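Local coordinates for protein regulator of polyketide synthase expression (Bifidobacterium adolescentis, PDB 3ONQ) that probably regulates transcription by binding DNA through a C-terminal PucR-type helix-turn-helix domain, although its exact role is unknown, at residues Ile59-Thr70 against Thr110-Ser119; Val78-Val86 against Leu98-Val109. All coordinates share one frame; numbering follows the deposited sequence.

Contact 1: Ile59-Thr70 against Thr110-Ser119; sequences IGGVPSASLAST and TCTAVMPAFS
An isolated backbone bridge between Pro63 and Phe118, with CA atoms 4.3 Å apart, ties the exit of strand 55-61 to the chain leaving helix 107-114. Two hydrogen bonds define it. Ser119 N donates to Val62 O at 2.7 Å, lying nearly along the C=O axis (167° at the oxygen). Ser64 N donates to Ala117 O at 2.8 Å from above the carbonyl plane. Thr70 OG1 is placed as a second donor to the same Ala117 O, though the bond is modelled very short and its length is doubtful. Water 1 accepts from Val62 N and lies within bonding distance of Ser119 O on the flank of the bridge.

Phe118 fills the space behind this backbone link. With CG opposite its own carbonyl carbon (chi1 -72°), the ring runs back along strand 55-61, where CE1 lies 3.5 Å from Gly61 N. Thr70 CG2 sits over one face, 4.1 Å above the plane and offset to the rim, while Val114 CG2 lies in plane at the edge. A CB on Gly61 would stand 3.2 Å from Phe118 CD1, so the glycine lets the ring sit this close to the strand. Leu95, Leu124 and Ile74 also touch its side chain. Further along, Ile59 CD1 rests on the helix, 3.6 Å from Cys111 CA, and also reaches Val114 CG2. An alanine in place of Phe118 would probably open a gap between the strand and helix 67-80, leaving Thr70 CG2 and Ile59 CG2 without the ring they rest against.

The chemistry is thus divided: apolar side chains join helix to sheet, while the connecting loops are fixed by one main-chain bond to each of Val62 O and Ala117 O, the latter joined by the Thr70 hydroxyl.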
# COMPACT_ATOMS: atom_id res chain seq x y z
N ILE B 59 11.93 -20.70 6.99
CA ILE B 59 12.29 -21.50 8.15
C ILE B 59 13.42 -20.76 8.83
O ILE B 59 14.30 -20.22 8.14
CB ILE B 59 12.80 -22.89 7.74
CG1 ILE B 59 11.73 -23.65 6.96
CG2 ILE B 59 13.19 -23.69 8.98
CD1 ILE B 59 12.20 -25.02 6.44
N GLY B 60 13.40 -20.71 10.16
CA GLY B 60 14.44 -20.01 10.88
C GLY B 60 14.70 -20.65 12.23
O GLY B 60 13.80 -21.24 12.83
N GLY B 61 15.94 -20.53 12.69
CA GLY B 61 16.34 -21.03 14.00
C GLY B 61 17.83 -20.80 14.15
O GLY B 61 18.42 -20.00 13.43
N VAL B 62 18.45 -21.50 15.10
CA VAL B 62 19.87 -21.33 15.34
C VAL B 62 20.62 -22.53 14.77
O VAL B 62 20.24 -23.66 15.03
CB VAL B 62 20.16 -21.23 16.85
CG1 VAL B 62 21.67 -21.13 17.11
CG2 VAL B 62 19.40 -20.05 17.46
N PRO B 63 21.70 -22.28 14.00
CA PRO B 63 22.38 -23.41 13.36
C PRO B 63 22.89 -24.44 14.37
O PRO B 63 23.27 -24.09 15.47
CB PRO B 63 23.54 -22.76 12.59
CG PRO B 63 23.55 -21.31 12.99
CD PRO B 63 22.21 -20.98 13.56
N SER B 64 22.87 -25.71 13.97
CA SER B 64 23.24 -26.81 14.84
C SER B 64 24.72 -26.78 15.20
O SER B 64 25.09 -27.02 16.35
CB SER B 64 22.90 -28.14 14.15
OG SER B 64 22.73 -29.16 15.11
N ALA B 65 25.56 -26.50 14.21
CA ALA B 65 27.00 -26.45 14.41
C ALA B 65 27.57 -25.13 13.93
O ALA B 65 28.33 -24.48 14.64
CB ALA B 65 27.68 -27.62 13.70
N SER B 66 27.19 -24.73 12.72
CA SER B 66 27.69 -23.47 12.18
C SER B 66 26.78 -22.91 11.09
O SER B 66 25.90 -23.60 10.57
CB SER B 66 29.09 -23.66 11.62
OG SER B 66 29.07 -24.51 10.49
N LEU B 67 27.02 -21.64 10.73
CA LEU B 67 26.26 -20.97 9.69
C LEU B 67 26.53 -21.57 8.32
O LEU B 67 25.60 -21.84 7.55
CB LEU B 67 26.54 -19.46 9.69
CG LEU B 67 26.01 -18.72 10.93
CD1 LEU B 67 26.61 -17.32 11.06
CD2 LEU B 67 24.48 -18.65 10.92
N ALA B 68 27.80 -21.79 8.01
CA ALA B 68 28.17 -22.39 6.74
C ALA B 68 27.61 -23.80 6.61
O ALA B 68 27.17 -24.21 5.54
CB ALA B 68 29.69 -22.40 6.57
N SER B 69 27.63 -24.55 7.71
CA SER B 69 27.19 -25.94 7.67
C SER B 69 25.68 -26.01 7.45
O SER B 69 25.19 -26.78 6.63
CB SER B 69 27.56 -26.65 8.96
OG SER B 69 27.05 -27.97 8.96
N THR B 70 24.94 -25.19 8.19
CA THR B 70 23.50 -25.16 8.05
C THR B 70 23.09 -24.71 6.64
O THR B 70 22.18 -25.28 6.05
CB THR B 70 22.85 -24.29 9.13
OG1 THR B 70 22.98 -24.94 10.40
CG2 THR B 70 21.37 -24.10 8.83
N THR B 110 10.02 -29.78 3.82
CA THR B 110 11.29 -29.08 3.82
C THR B 110 11.79 -28.89 5.25
O THR B 110 12.97 -29.07 5.53
CB THR B 110 11.20 -27.71 3.13
OG1 THR B 110 10.78 -27.90 1.77
CG2 THR B 110 12.55 -27.02 3.13
N CYS B 111 10.89 -28.54 6.15
CA CYS B 111 11.26 -28.34 7.54
C CYS B 111 11.83 -29.63 8.13
O CYS B 111 12.84 -29.61 8.82
CB CYS B 111 10.07 -27.83 8.34
SG CYS B 111 10.42 -27.52 10.08
N THR B 112 11.20 -30.77 7.83
CA THR B 112 11.69 -32.04 8.31
C THR B 112 13.08 -32.34 7.78
O THR B 112 13.94 -32.83 8.52
CB THR B 112 10.75 -33.21 7.95
OG1 THR B 112 9.53 -33.09 8.69
CG2 THR B 112 11.41 -34.55 8.31
N ALA B 113 13.30 -32.05 6.50
CA ALA B 113 14.57 -32.33 5.85
C ALA B 113 15.73 -31.52 6.42
O ALA B 113 16.86 -32.00 6.46
CB ALA B 113 14.46 -32.11 4.33
N VAL B 114 15.47 -30.29 6.88
CA VAL B 114 16.56 -29.43 7.36
C VAL B 114 16.69 -29.36 8.88
O VAL B 114 17.64 -28.78 9.41
CB VAL B 114 16.48 -28.00 6.78
CG1 VAL B 114 16.45 -28.06 5.26
CG2 VAL B 114 15.27 -27.26 7.33
N MSE B 115 15.74 -29.95 9.59
CA MSE B 115 15.74 -29.86 11.04
C MSE B 115 17.08 -30.19 11.71
O MSE B 115 17.47 -29.51 12.66
CB MSE B 115 14.64 -30.72 11.64
CG MSE B 115 13.31 -30.03 11.63
SE MSE B 115 12.07 -30.88 12.84
CE MSE B 115 13.21 -30.94 14.42
N PRO B 116 17.78 -31.22 11.23
CA PRO B 116 19.04 -31.62 11.87
C PRO B 116 20.10 -30.52 11.82
O PRO B 116 20.99 -30.50 12.66
CB PRO B 116 19.49 -32.83 11.05
CG PRO B 116 18.24 -33.36 10.44
CD PRO B 116 17.40 -32.15 10.16
N ALA B 117 20.01 -29.62 10.85
CA ALA B 117 20.97 -28.53 10.74
C ALA B 117 20.69 -27.38 11.71
O ALA B 117 21.40 -26.36 11.69
CB ALA B 117 21.03 -28.01 9.32
N PHE B 118 19.66 -27.52 12.54
CA PHE B 118 19.31 -26.46 13.50
C PHE B 118 19.43 -27.01 14.92
O PHE B 118 19.03 -28.14 15.19
CB PHE B 118 17.89 -25.92 13.28
CG PHE B 118 17.74 -25.06 12.06
CD1 PHE B 118 18.04 -23.71 12.10
CD2 PHE B 118 17.30 -25.62 10.86
CE1 PHE B 118 17.91 -22.92 10.96
CE2 PHE B 118 17.16 -24.84 9.72
CZ PHE B 118 17.47 -23.48 9.78
N SER B 119 19.96 -26.20 15.82
CA SER B 119 20.14 -26.62 17.20
C SER B 119 18.84 -27.08 17.84
O SER B 119 17.81 -26.42 17.74
CB SER B 119 20.76 -25.50 18.04
OG SER B 119 20.62 -25.80 19.41
O HOH W 1 16.98 -23.75 16.36

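Contact 2: Val78-Val86 against Leu98-Val109; sequences VRDLGGEHV and LACQMGAVTPEV
His85 O is gripped twice: by Cys100 N at 3.1 Å, with an almost straight N-H...O angle of 175°, and by water 2 at 2.8 Å. The same water donates to Cys100 O, spanning the chains just beyond the last direct bond of the strand pair. One residue on, Val86 and Ala99 form an antiparallel non-hydrogen-bonded pair, and Val86 CG2 reaches the carbonyl of Leu98.

Beside this edge, CB of His85 meets CB of Cys100 at 3.7 Å. The selenium of Met102, a selenomethionine, lies obliquely off the imidazole. Its chain bends at chi3 (-72°) and crosses that of Glu84 at about a right angle, bringing CE within 3.5 Å of Glu84 CG. Glu84 CG lies over one face of the His85 ring; Trp50 also meets this ring, and a sulfate ion, probably from the crystallisation liquor, is about 3 Å from the side chain.

At the other end Ala104 N donates to Leu81 O at 2.8 Å. Leu81 CD2 comes within 3.5 Å of Val109 CG1, and Val105 CG2 packs 3.6 Å from Gly83 N. A CB on Gly83 would clash with that methyl group, and one on Gly103 with Gly82 O.

Gly83 N to Val78 O and Gly82 N to Arg79 O, with Gly82 as C-prime at positive phi (88°), make a Schellman motif ending helix 67-80; Leu81 N is a second donor to Val78 O, from the opposite face. The motif docks on the type II' turn Met102-Val105, where the chain leaves the antiparallel strand pair 86-91 and 94-100 in the mixed sheet.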
# COMPACT_ATOMS: atom_id res chain seq x y z
N VAL B 78 16.89 -28.41 -0.34
CA VAL B 78 16.03 -27.77 -1.33
C VAL B 78 16.29 -28.38 -2.71
O VAL B 78 15.35 -28.70 -3.44
CB VAL B 78 16.24 -26.23 -1.33
CG1 VAL B 78 15.69 -25.59 -2.61
CG2 VAL B 78 15.62 -25.61 -0.09
N ARG B 79 17.57 -28.54 -3.05
CA ARG B 79 17.96 -29.17 -4.30
C ARG B 79 17.38 -30.59 -4.41
O ARG B 79 16.75 -30.94 -5.41
CB ARG B 79 19.49 -29.21 -4.39
CG ARG B 79 20.05 -29.56 -5.76
CD ARG B 79 21.24 -28.66 -6.12
NE ARG B 79 22.22 -28.56 -5.03
CZ ARG B 79 22.68 -27.41 -4.53
NH1 ARG B 79 23.57 -27.42 -3.55
NH2 ARG B 79 22.26 -26.25 -5.01
N ASP B 80 17.58 -31.39 -3.36
CA ASP B 80 17.10 -32.78 -3.36
C ASP B 80 15.58 -32.88 -3.51
O ASP B 80 15.06 -33.92 -3.91
CB ASP B 80 17.52 -33.51 -2.07
CG ASP B 80 19.01 -33.79 -2.01
OD1 ASP B 80 19.72 -33.55 -3.01
OD2 ASP B 80 19.48 -34.27 -0.95
N LEU B 81 14.86 -31.82 -3.17
CA LEU B 81 13.40 -31.83 -3.24
C LEU B 81 12.89 -31.18 -4.53
O LEU B 81 11.70 -30.93 -4.67
CB LEU B 81 12.79 -31.13 -2.02
CG LEU B 81 12.85 -31.91 -0.71
CD1 LEU B 81 12.80 -30.97 0.48
CD2 LEU B 81 11.72 -32.97 -0.65
N GLY B 82 13.81 -30.90 -5.45
CA GLY B 82 13.45 -30.36 -6.75
C GLY B 82 13.34 -28.85 -6.86
O GLY B 82 12.78 -28.34 -7.83
N GLY B 83 13.86 -28.12 -5.88
CA GLY B 83 13.79 -26.67 -5.91
C GLY B 83 15.11 -26.08 -6.36
O GLY B 83 16.12 -26.77 -6.39
N GLU B 84 15.11 -24.80 -6.71
CA GLU B 84 16.35 -24.16 -7.13
C GLU B 84 16.56 -22.76 -6.57
O GLU B 84 17.53 -22.09 -6.92
CB GLU B 84 16.44 -24.13 -8.65
CG GLU B 84 15.12 -23.94 -9.36
CD GLU B 84 15.25 -24.22 -10.84
OE1 GLU B 84 16.40 -24.24 -11.33
OE2 GLU B 84 14.22 -24.42 -11.51
N HIS B 85 15.65 -22.31 -5.71
CA HIS B 85 15.80 -21.00 -5.09
C HIS B 85 15.60 -21.09 -3.60
O HIS B 85 14.56 -21.58 -3.14
CB HIS B 85 14.81 -20.02 -5.69
CG HIS B 85 14.83 -19.98 -7.19
ND1 HIS B 85 15.96 -19.65 -7.90
CD2 HIS B 85 13.86 -20.25 -8.10
CE1 HIS B 85 15.69 -19.71 -9.20
NE2 HIS B 85 14.43 -20.07 -9.34
N VAL B 86 16.60 -20.63 -2.85
CA VAL B 86 16.43 -20.39 -1.43
C VAL B 86 17.34 -19.22 -1.02
O VAL B 86 18.56 -19.26 -1.20
CB VAL B 86 16.66 -21.67 -0.59
CG1 VAL B 86 18.04 -22.22 -0.81
CG2 VAL B 86 16.42 -21.39 0.90
N LEU B 98 14.49 -18.48 3.20
CA LEU B 98 13.27 -18.30 2.45
C LEU B 98 13.33 -19.21 1.23
O LEU B 98 14.15 -19.00 0.33
CB LEU B 98 13.17 -16.85 1.98
CG LEU B 98 11.96 -16.53 1.10
CD1 LEU B 98 10.70 -16.41 1.95
CD2 LEU B 98 12.22 -15.25 0.32
N ALA B 99 12.48 -20.23 1.20
CA ALA B 99 12.48 -21.18 0.09
C ALA B 99 11.39 -20.88 -0.92
O ALA B 99 10.26 -20.52 -0.56
CB ALA B 99 12.34 -22.61 0.61
N CYS B 100 11.71 -21.04 -2.19
CA CYS B 100 10.69 -20.93 -3.21
C CYS B 100 9.90 -22.23 -3.24
O CYS B 100 10.48 -23.32 -3.30
CB CYS B 100 11.32 -20.64 -4.59
SG CYS B 100 10.07 -20.55 -5.89
N GLN B 101 8.59 -22.13 -3.17
CA GLN B 101 7.80 -23.35 -3.15
C GLN B 101 7.53 -23.82 -4.57
O GLN B 101 6.73 -23.23 -5.29
CB GLN B 101 6.49 -23.18 -2.39
CG GLN B 101 5.59 -24.41 -2.52
CD GLN B 101 4.31 -24.28 -1.75
OE1 GLN B 101 4.27 -24.49 -0.53
NE2 GLN B 101 3.23 -23.95 -2.45
N MSE B 102 8.24 -24.87 -4.96
CA MSE B 102 8.14 -25.45 -6.29
C MSE B 102 8.62 -26.89 -6.20
O MSE B 102 9.33 -27.24 -5.25
CB MSE B 102 9.03 -24.67 -7.26
CG MSE B 102 10.48 -24.64 -6.81
SE MSE B 102 11.70 -23.67 -8.00
CE MSE B 102 11.76 -24.93 -9.49
N GLY B 103 8.26 -27.71 -7.19
CA GLY B 103 8.63 -29.11 -7.18
C GLY B 103 8.11 -29.74 -5.90
O GLY B 103 6.94 -29.57 -5.56
N ALA B 104 8.98 -30.44 -5.18
CA ALA B 104 8.57 -31.06 -3.91
C ALA B 104 8.92 -30.22 -2.69
O ALA B 104 8.79 -30.69 -1.56
CB ALA B 104 9.17 -32.46 -3.78
N VAL B 105 9.38 -28.99 -2.91
CA VAL B 105 9.70 -28.11 -1.79
C VAL B 105 8.42 -27.54 -1.19
O VAL B 105 7.90 -26.53 -1.67
CB VAL B 105 10.60 -26.94 -2.21
CG1 VAL B 105 10.97 -26.10 -0.98
CG2 VAL B 105 11.84 -27.46 -2.92
N THR B 106 7.89 -28.22 -0.18
CA THR B 106 6.73 -27.75 0.56
C THR B 106 7.12 -27.59 2.03
O THR B 106 8.14 -28.13 2.46
CB THR B 106 5.55 -28.70 0.38
OG1 THR B 106 5.90 -30.01 0.87
CG2 THR B 106 5.17 -28.79 -1.09
N PRO B 107 6.32 -26.83 2.80
CA PRO B 107 6.78 -26.40 4.13
C PRO B 107 7.12 -27.54 5.10
O PRO B 107 8.25 -27.56 5.59
CB PRO B 107 5.59 -25.58 4.66
CG PRO B 107 4.92 -25.08 3.41
CD PRO B 107 5.03 -26.23 2.45
N GLU B 108 6.20 -28.45 5.38
CA GLU B 108 6.47 -29.49 6.38
C GLU B 108 7.60 -30.43 5.95
O GLU B 108 8.50 -30.72 6.73
CB GLU B 108 5.21 -30.28 6.74
CG GLU B 108 4.11 -29.43 7.38
CD GLU B 108 4.46 -28.94 8.80
OE1 GLU B 108 5.36 -29.54 9.44
OE2 GLU B 108 3.83 -27.97 9.28
N VAL B 109 7.56 -30.89 4.71
CA VAL B 109 8.61 -31.75 4.18
C VAL B 109 9.98 -31.05 4.19
O VAL B 109 11.00 -31.65 4.55
CB VAL B 109 8.27 -32.25 2.76
CG1 VAL B 109 9.49 -32.89 2.09
CG2 VAL B 109 7.11 -33.23 2.83
O HOH W 2 13.17 -23.84 -4.10

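Both contacts join helix 67-80, helix 107-114 and the sheet, but at opposite ends of the helices. Contact 1 takes the start of helix 67-80 and the finish of helix 107-114; contact 2 takes the reverse, and along the chain it is nested within the loop that contact 1 closes. Their centres lie about 15 Å apart, and they meet where Thr110 packs against Val105 and Leu81. Contact 1 is the more buried, with eight of fourteen touching residues buried, and is built on the Phe118 ring and a single backbone bridge. Contact 2 counts five exposed residues among fifteen, and combines a helix-ending glycine turn, a beta turn and an antiparallel strand pair.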